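Local coordinates for AT-rich interactive domain-containing protein 4 (Arabidopsis thaliana, PDB 6LQF) that probably binds DNA through its ARID domain and, through the adjoining PHD finger, reads a trimethylated histone H3 tail, as part of an ISWI chromatin-remodelling complex, at residues K12-C24 with L119-G131. Sequence-based numbering, arbitrary orientation.
Sequences KKHDCGRAHIQVC and LLEYEYAHDDVDG. With ZN (zinc ion), chain E.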
ATOM      1  N   LYS A  12      -2.511 -21.515   6.903  1.00 45.64           N
ATOM      2  CA  LYS A  12      -2.380 -20.479   5.885  1.00 41.96           C
ATOM      3  C   LYS A  12      -2.690 -19.082   6.455  1.00 43.31           C
ATOM      4  O   LYS A  12      -1.965 -18.142   6.155  1.00 44.81           O
ATOM      5  CB  LYS A  12      -3.287 -20.756   4.682  1.00 43.84           C
ATOM      6  CG  LYS A  12      -3.166 -19.722   3.540  1.00 44.81           C
ATOM      7  CD  LYS A  12      -1.800 -19.823   2.810  1.00 50.94           C
ATOM      8  CE  LYS A  12      -1.640 -18.782   1.690  1.00 50.37           C
ATOM      9  NZ  LYS A  12      -2.635 -19.020   0.599  1.00 52.90           N
ATOM     10  N   LYS A  13      -3.760 -18.951   7.249  1.00 41.79           N
ATOM     11  CA  LYS A  13      -4.164 -17.639   7.786  1.00 38.84           C
ATOM     12  C   LYS A  13      -3.930 -17.540   9.290  1.00 39.86           C
ATOM     13  O   LYS A  13      -4.012 -18.527  10.018  1.00 40.46           O
ATOM     14  CB  LYS A  13      -5.639 -17.333   7.475  1.00 39.60           C
ATOM     15  CG  LYS A  13      -6.023 -17.300   5.971  1.00 35.55           C
ATOM     16  CD  LYS A  13      -5.311 -16.189   5.235  1.00 32.71           C
ATOM     17  CE  LYS A  13      -5.439 -16.309   3.730  1.00 36.71           C
ATOM     18  NZ  LYS A  13      -4.793 -15.136   3.048  1.00 38.11           N
ATOM     19  N   HIS A  14      -3.615 -16.333   9.741  1.00 36.46           N
ATOM     20  CA  HIS A  14      -3.479 -16.004  11.162  1.00 37.10           C
ATOM     21  C   HIS A  14      -4.855 -16.097  11.806  1.00 45.28           C
ATOM     22  O   HIS A  14      -5.827 -15.690  11.190  1.00 51.33           O
ATOM     23  CB  HIS A  14      -2.928 -14.584  11.286  1.00 30.36           C
ATOM     24  CG  HIS A  14      -2.320 -14.272  12.609  1.00 32.48           C
ATOM     25  ND1 HIS A  14      -2.295 -12.991  13.126  1.00 26.45           N
ATOM     26  CD2 HIS A  14      -1.665 -15.056  13.491  1.00 32.28           C
ATOM     27  CE1 HIS A  14      -1.656 -13.014  14.286  1.00 28.84           C
ATOM     28  NE2 HIS A  14      -1.258 -14.251  14.526  1.00 31.13           N
ATOM     29  N   ASP A  15      -5.018 -16.596  13.026  1.00 42.94           N
ATOM     30  CA  ASP A  15      -6.414 -16.510  13.462  1.00 55.36           C
ATOM     31  C   ASP A  15      -6.735 -15.113  14.004  1.00 51.81           C
ATOM     32  O   ASP A  15      -7.507 -14.385  13.397  1.00 57.10           O
ATOM     33  CB  ASP A  15      -6.788 -17.615  14.440  1.00 62.82           C
ATOM     34  CG  ASP A  15      -7.638 -18.682  13.760  1.00 72.03           C
ATOM     35  OD1 ASP A  15      -7.610 -18.722  12.505  1.00 75.38           O
ATOM     36  OD2 ASP A  15      -8.322 -19.468  14.450  1.00 74.73           O
ATOM     37  N   CYS A  16      -6.129 -14.744  15.110  1.00 60.51           N
ATOM     38  CA  CYS A  16      -6.117 -13.346  15.557  1.00 55.82           C
ATOM     39  C   CYS A  16      -7.476 -12.630  15.666  1.00 46.49           C
ATOM     40  O   CYS A  16      -7.730 -11.996  16.674  1.00 51.89           O
ATOM     41  CB  CYS A  16      -5.147 -12.521  14.671  1.00 50.38           C
ATOM     42  SG  CYS A  16      -5.596 -11.952  12.979  1.00 25.79           S
ATOM     43  N   GLY A  17      -8.341 -12.700  14.667  1.00 39.27           N
ATOM     44  CA  GLY A  17      -9.572 -11.911  14.706  1.00 42.66           C
ATOM     45  C   GLY A  17      -9.382 -10.392  14.695  1.00 42.50           C
ATOM     46  O   GLY A  17     -10.238  -9.643  15.165  1.00 40.73           O
ATOM     47  N   ARG A  18      -8.253  -9.942  14.156  1.00 35.07           N
ATOM     48  CA  ARG A  18      -7.946  -8.526  14.004  1.00 30.90           C
ATOM     49  C   ARG A  18      -9.031  -7.859  13.184  1.00 31.22           C
ATOM     50  O   ARG A  18      -9.581  -8.482  12.252  1.00 32.92           O
ATOM     51  CB  ARG A  18      -6.595  -8.365  13.308  1.00 28.33           C
ATOM     52  CG  ARG A  18      -5.923  -6.992  13.437  1.00 24.83           C
ATOM     53  CD  ARG A  18      -5.161  -6.655  12.193  1.00 23.02           C
ATOM     54  NE  ARG A  18      -6.109  -6.484  11.089  1.00 22.87           N
ATOM     55  CZ  ARG A  18      -5.858  -6.761   9.815  1.00 22.23           C
ATOM     56  NH1 ARG A  18      -4.677  -7.255   9.445  1.00 21.94           N
ATOM     57  NH2 ARG A  18      -6.830  -6.542   8.901  1.00 21.88           N
ATOM     58  N   ALA A  19      -9.329  -6.602  13.507  1.00 27.73           N
ATOM     59  CA  ALA A  19     -10.296  -5.812  12.750  1.00 27.19           C
ATOM     60  C   ALA A  19      -9.967  -5.770  11.254  1.00 28.78           C
ATOM     61  O   ALA A  19      -8.797  -5.786  10.883  1.00 26.47           O
ATOM     62  CB  ALA A  19     -10.353  -4.387  13.293  1.00 28.97           C
ATOM     63  N   HIS A  20     -10.995  -5.681  10.406  1.00 29.31           N
ATOM     64  CA  HIS A  20     -10.788  -5.485   8.979  1.00 29.04           C
ATOM     65  C   HIS A  20      -9.949  -4.244   8.705  1.00 25.44           C
ATOM     66  O   HIS A  20     -10.044  -3.249   9.389  1.00 27.75           O
ATOM     67  CB  HIS A  20     -12.134  -5.377   8.258  1.00 35.18           C
ATOM     68  CG  HIS A  20     -12.926  -6.644   8.268  1.00 51.85           C
ATOM     69  ND1 HIS A  20     -13.866  -6.940   7.305  1.00 63.75           N
ATOM     70  CD2 HIS A  20     -12.933  -7.684   9.132  1.00 62.35           C
ATOM     71  CE1 HIS A  20     -14.412  -8.112   7.572  1.00 69.44           C
ATOM     72  NE2 HIS A  20     -13.861  -8.588   8.674  1.00 68.73           N
ATOM     73  N   ILE A  21      -9.171  -4.286   7.638  1.00 24.66           N
ATOM     74  CA  ILE A  21      -8.130  -3.276   7.426  1.00 22.55           C
ATOM     75  C   ILE A  21      -8.699  -1.881   7.186  1.00 29.63           C
ATOM     76  O   ILE A  21      -8.018  -0.903   7.479  1.00 33.98           O
ATOM     77  CB  ILE A  21      -7.165  -3.693   6.248  1.00 34.24           C
ATOM     78  CG1 ILE A  21      -5.841  -2.909   6.291  1.00 29.62           C
ATOM     79  CG2 ILE A  21      -7.903  -3.597   4.904  1.00 31.28           C
ATOM     80  CD1 ILE A  21      -5.058  -3.106   7.577  1.00 29.90           C
ATOM     81  N   GLN A  22      -9.951  -1.780   6.747  1.00 28.47           N
ATOM     82  CA  GLN A  22     -10.565  -0.462   6.533  1.00 32.23           C
ATOM     83  C   GLN A  22     -10.836   0.307   7.824  1.00 34.09           C
ATOM     84  O   GLN A  22     -10.927   1.526   7.799  1.00 38.70           O
ATOM     85  CB  GLN A  22     -11.892  -0.583   5.761  1.00 31.03           C
ATOM     86  CG  GLN A  22     -11.740  -1.168   4.372  1.00 41.27           C
ATOM     87  CD  GLN A  22     -11.976  -2.679   4.321  1.00 52.90           C
ATOM     88  OE1 GLN A  22     -11.761  -3.407   5.302  1.00 43.88           O
ATOM     89  NE2 GLN A  22     -12.439  -3.155   3.163  1.00 60.23           N
ATOM     90  N   VAL A  23     -10.976  -0.405   8.940  1.00 30.72           N
ATOM     91  CA  VAL A  23     -11.376   0.208  10.193  1.00 27.93           C
ATOM     92  C   VAL A  23     -10.371  -0.138  11.330  1.00 28.87           C
ATOM     93  O   VAL A  23     -10.609   0.185  12.484  1.00 34.68           O
ATOM     94  CB  VAL A  23     -12.747  -0.277  10.650  1.00 32.25           C
ATOM     95  CG1 VAL A  23     -13.841   0.226   9.717  1.00 33.42           C
ATOM     96  CG2 VAL A  23     -12.764  -1.799  10.768  1.00 37.11           C
ATOM     97  N   CYS A  24      -9.278  -0.815  11.012  1.00 28.89           N
ATOM     98  CA  CYS A  24      -8.337  -1.246  12.044  1.00 27.56           C
ATOM     99  C   CYS A  24      -7.442  -0.089  12.480  1.00 25.90           C
ATOM    100  O   CYS A  24      -6.910   0.627  11.611  1.00 28.87           O
ATOM    101  CB  CYS A  24      -7.504  -2.387  11.482  1.00 21.90           C
ATOM    102  SG  CYS A  24      -6.385  -3.174  12.680  1.00 26.75           S
ATOM    103  N   LEU A 119       6.514  -7.565   6.596  1.00 15.95           N
ATOM    104  CA  LEU A 119       5.091  -7.576   6.221  1.00 16.26           C
ATOM    105  C   LEU A 119       4.696  -8.614   5.184  1.00 16.03           C
ATOM    106  O   LEU A 119       3.498  -8.907   5.060  1.00 17.95           O
ATOM    107  CB  LEU A 119       4.692  -6.176   5.696  1.00 17.03           C
ATOM    108  CG  LEU A 119       4.753  -5.039   6.726  1.00 17.11           C
ATOM    109  CD1 LEU A 119       4.507  -3.657   6.015  1.00 16.38           C
ATOM    110  CD2 LEU A 119       3.709  -5.325   7.779  1.00 17.57           C
ATOM    111  N   LEU A 120       5.639  -9.229   4.463  1.00 17.90           N
ATOM    112  CA  LEU A 120       5.209 -10.088   3.362  1.00 19.78           C
ATOM    113  C   LEU A 120       4.507 -11.375   3.821  1.00 19.32           C
ATOM    114  O   LEU A 120       3.408 -11.733   3.345  1.00 20.15           O
ATOM    115  CB  LEU A 120       6.409 -10.408   2.501  1.00 21.08           C
ATOM    116  CG  LEU A 120       6.036 -11.211   1.282  1.00 23.17           C
ATOM    117  CD1 LEU A 120       4.968 -10.554   0.409  1.00 25.07           C
ATOM    118  CD2 LEU A 120       7.326 -11.364   0.482  1.00 27.25           C
ATOM    119  N   GLU A 121       5.122 -12.069   4.790  1.00 20.29           N
ATOM    120  CA  GLU A 121       4.460 -13.241   5.350  1.00 20.24           C
ATOM    121  C   GLU A 121       3.142 -12.878   6.009  1.00 18.49           C
ATOM    122  O   GLU A 121       2.152 -13.582   5.894  1.00 20.41           O
ATOM    123  CB  GLU A 121       5.382 -13.926   6.371  1.00 21.29           C
ATOM    124  CG  GLU A 121       6.619 -14.465   5.673  1.00 25.99           C
ATOM    125  CD  GLU A 121       7.601 -15.153   6.611  1.00 40.54           C
ATOM    126  OE1 GLU A 121       7.456 -15.052   7.862  1.00 34.38           O
ATOM    127  OE2 GLU A 121       8.506 -15.821   6.060  1.00 44.36           O
ATOM    128  N   TYR A 122       3.158 -11.738   6.694  1.00 17.57           N
ATOM    129  CA  TYR A 122       1.900 -11.240   7.295  1.00 16.53           C
ATOM    130  C   TYR A 122       0.818 -11.034   6.258  1.00 18.18           C
ATOM    131  O   TYR A 122      -0.330 -11.433   6.458  1.00 20.09           O
ATOM    132  CB  TYR A 122       2.169  -9.951   8.065  1.00 17.95           C
ATOM    133  CG  TYR A 122       0.965  -9.423   8.843  1.00 18.06           C
ATOM    134  CD1 TYR A 122       0.008  -8.582   8.217  1.00 17.98           C
ATOM    135  CD2 TYR A 122       0.810  -9.734  10.192  1.00 18.86           C
ATOM    136  CE1 TYR A 122      -1.073  -8.131   8.892  1.00 18.79           C
ATOM    137  CE2 TYR A 122      -0.277  -9.260  10.917  1.00 17.30           C
ATOM    138  CZ  TYR A 122      -1.204  -8.478  10.257  1.00 17.51           C
ATOM    139  OH  TYR A 122      -2.297  -8.015  10.946  1.00 18.79           O
ATOM    140  N   GLU A 123       1.193 -10.423   5.136  1.00 17.71           N
ATOM    141  CA  GLU A 123       0.205 -10.193   4.052  1.00 19.72           C
ATOM    142  C   GLU A 123      -0.416 -11.524   3.600  1.00 19.97           C
ATOM    143  O   GLU A 123      -1.641 -11.623   3.472  1.00 21.24           O
ATOM    144  CB  GLU A 123       0.870  -9.512   2.857  1.00 19.74           C
ATOM    145  CG  GLU A 123      -0.120  -9.284   1.680  1.00 18.42           C
ATOM    146  CD  GLU A 123       0.627  -9.014   0.338  1.00 23.40           C
ATOM    147  OE1 GLU A 123       1.463  -8.082   0.262  1.00 23.25           O
ATOM    148  OE2 GLU A 123       0.384  -9.737  -0.643  1.00 27.08           O
ATOM    149  N   TYR A 124       0.439 -12.530   3.374  1.00 20.03           N
ATOM    150  CA  TYR A 124      -0.081 -13.823   2.919  1.00 22.56           C
ATOM    151  C   TYR A 124      -1.027 -14.466   3.968  1.00 23.43           C
ATOM    152  O   TYR A 124      -1.964 -15.193   3.630  1.00 26.01           O
ATOM    153  CB  TYR A 124       1.059 -14.788   2.624  1.00 24.88           C
ATOM    154  CG  TYR A 124       2.029 -14.401   1.503  1.00 24.14           C
ATOM    155  CD1 TYR A 124       1.690 -13.490   0.514  1.00 30.60           C
ATOM    156  CD2 TYR A 124       3.327 -14.921   1.498  1.00 35.79           C
ATOM    157  CE1 TYR A 124       2.610 -13.166  -0.515  1.00 33.72           C
ATOM    158  CE2 TYR A 124       4.234 -14.600   0.507  1.00 41.21           C
ATOM    159  CZ  TYR A 124       3.887 -13.724  -0.490  1.00 38.96           C
ATOM    160  OH  TYR A 124       4.863 -13.449  -1.442  1.00 40.46           O
ATOM    161  N   ALA A 125      -0.753 -14.219   5.250  1.00 21.48           N
ATOM    162  CA  ALA A 125      -1.588 -14.830   6.300  1.00 24.62           C
ATOM    163  C   ALA A 125      -2.839 -14.037   6.672  1.00 27.34           C
ATOM    164  O   ALA A 125      -3.554 -14.412   7.609  1.00 28.71           O
ATOM    165  CB  ALA A 125      -0.764 -15.051   7.559  1.00 23.46           C
ATOM    166  N   HIS A 126      -3.110 -12.942   5.968  1.00 23.61           N
ATOM    167  CA  HIS A 126      -4.314 -12.150   6.250  1.00 22.42           C
ATOM    168  C   HIS A 126      -5.119 -11.943   4.976  1.00 23.58           C
ATOM    169  O   HIS A 126      -4.726 -12.462   3.923  1.00 25.22           O
ATOM    170  CB  HIS A 126      -3.939 -10.832   6.923  1.00 19.96           C
ATOM    171  CG  HIS A 126      -3.431 -11.034   8.306  1.00 20.93           C
ATOM    172  ND1 HIS A 126      -2.135 -11.444   8.561  1.00 20.63           N
ATOM    173  CD2 HIS A 126      -4.061 -10.981   9.506  1.00 24.28           C
ATOM    174  CE1 HIS A 126      -1.985 -11.614   9.868  1.00 23.93           C
ATOM    175  NE2 HIS A 126      -3.138 -11.354  10.457  1.00 21.99           N
ATOM    176  N   ASP A 127      -6.258 -11.270   5.091  1.00 21.75           N
ATOM    177  CA  ASP A 127      -7.158 -11.124   3.933  1.00 25.60           C
ATOM    178  C   ASP A 127      -7.409  -9.667   3.669  1.00 24.03           C
ATOM    179  O   ASP A 127      -8.559  -9.226   3.530  1.00 28.25           O
ATOM    180  CB  ASP A 127      -8.459 -11.871   4.178  1.00 31.73           C
ATOM    181  CG  ASP A 127      -8.239 -13.354   4.327  1.00 52.04           C
ATOM    182  OD1 ASP A 127      -7.664 -13.971   3.395  1.00 53.91           O
ATOM    183  OD2 ASP A 127      -8.607 -13.892   5.396  1.00 65.36           O
ATOM    184  N   ASP A 128      -6.325  -8.915   3.559  1.00 21.81           N
ATOM    185  CA  ASP A 128      -6.402  -7.484   3.446  1.00 21.13           C
ATOM    186  C   ASP A 128      -6.173  -6.951   2.042  1.00 19.14           C
ATOM    187  O   ASP A 128      -6.278  -5.732   1.833  1.00 24.30           O
ATOM    188  CB  ASP A 128      -5.373  -6.855   4.368  1.00 20.86           C
ATOM    189  CG  ASP A 128      -5.540  -7.302   5.806  1.00 25.86           C
ATOM    190  OD1 ASP A 128      -6.697  -7.427   6.266  1.00 25.01           O
ATOM    191  OD2 ASP A 128      -4.520  -7.469   6.475  1.00 22.59           O
ATOM    192  N   VAL A 129      -5.816  -7.822   1.106  1.00 21.96           N
ATOM    193  CA  VAL A 129      -5.435  -7.337  -0.246  1.00 19.56           C
ATOM    194  C   VAL A 129      -6.638  -7.048  -1.125  1.00 23.03           C
ATOM    195  O   VAL A 129      -7.556  -7.879  -1.189  1.00 25.78           O
ATOM    196  CB  VAL A 129      -4.516  -8.361  -0.948  1.00 23.27           C
ATOM    197  CG1 VAL A 129      -4.271  -7.971  -2.406  1.00 25.78           C
ATOM    198  CG2 VAL A 129      -3.201  -8.435  -0.159  1.00 23.89           C
ATOM    199  N   ASP A 130      -6.657  -5.863  -1.767  1.00 21.00           N
ATOM    200  CA  ASP A 130      -7.746  -5.429  -2.668  1.00 20.79           C
ATOM    201  C   ASP A 130      -7.774  -6.217  -3.954  1.00 23.91           C
ATOM    202  O   ASP A 130      -6.727  -6.370  -4.629  1.00 27.97           O
ATOM    203  CB  ASP A 130      -7.593  -3.948  -2.968  1.00 23.97           C
ATOM    204  CG  ASP A 130      -8.826  -3.379  -3.659  1.00 35.02           C
ATOM    205  OD1 ASP A 130      -9.075  -3.722  -4.837  1.00 35.06           O
ATOM    206  OD2 ASP A 130      -9.536  -2.573  -3.020  1.00 36.69           O
ATOM    207  N   GLY A 131      -8.925  -6.823  -4.228  1.00 24.77           N
ATOM    208  CA  GLY A 131      -9.077  -7.597  -5.451  1.00 29.96           C
ATOM    209  C   GLY A 131     -10.305  -7.134  -6.226  1.00 25.95           C
ATOM    210  O   GLY A 131     -10.929  -7.943  -6.925  1.00 28.83           O
TER
HETATM  211 ZN    ZN E 801      -3.513 -11.479  12.458  1.00 23.77          ZN
HETATM  212  O   HOH W   1      -6.341 -14.043   9.036  1.00 52.89           O
HETATM  213  O   HOH W   2      -9.377  -6.745   6.085  1.00 28.62           O
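His14 and Cys16 meet His126 at a zinc ion, with Asp32 as fourth ligand. His14 ND1 and His126 NE2 each lie 2.0 Å from the zinc, and Cys16 binds it through SG. The two rings stand rim to rim, planes at 69°. The other nitrogen of His126, ND1, donates to Tyr122 O, one helical turn back, so that, with NE2 on the zinc, both ring nitrogens are engaged and the ring's rotation is set.

Arg18 makes a second, planar set of bonds. Its guanidinium meets Asp128 end-on, NH2 to OD1 at 2.8 Å and NH1 to OD2 at 3.0 Å, both on the syn side. NH1 also reaches Tyr122 OH at 2.9 Å, and NE and NH2 together hold Ala19 O, all close to the guanidinium plane. Only arginine offers so many in-plane N-H groups; a methionine here would probably leave the Asp128 carboxylate without its countercharge and Ala19 O without either of its two arginine donors. Tyr122 OH is bonded to the zinc ligand Asp32 as well, linking Arg18 to the second shell of the metal.

Lys13, bent at chi2 (-64°), is long enough to bring NZ to His126 O at 2.8 Å and also to Tyr124 O, from above both carbonyl planes, and weakly to Asp127 OD1 in a salt bridge. Beside it, His14 N donates to Ala125 O; the small Ala125 suits this close backbone approach.

The contact thus ties the loop before helix 26-39 to helix 120-124 and the loop that follows it. Phe36 of helix 26-39 packs on Ala125 and His14, while Tyr70 of helix 66-74 touches Ile21 and bonds Asp128.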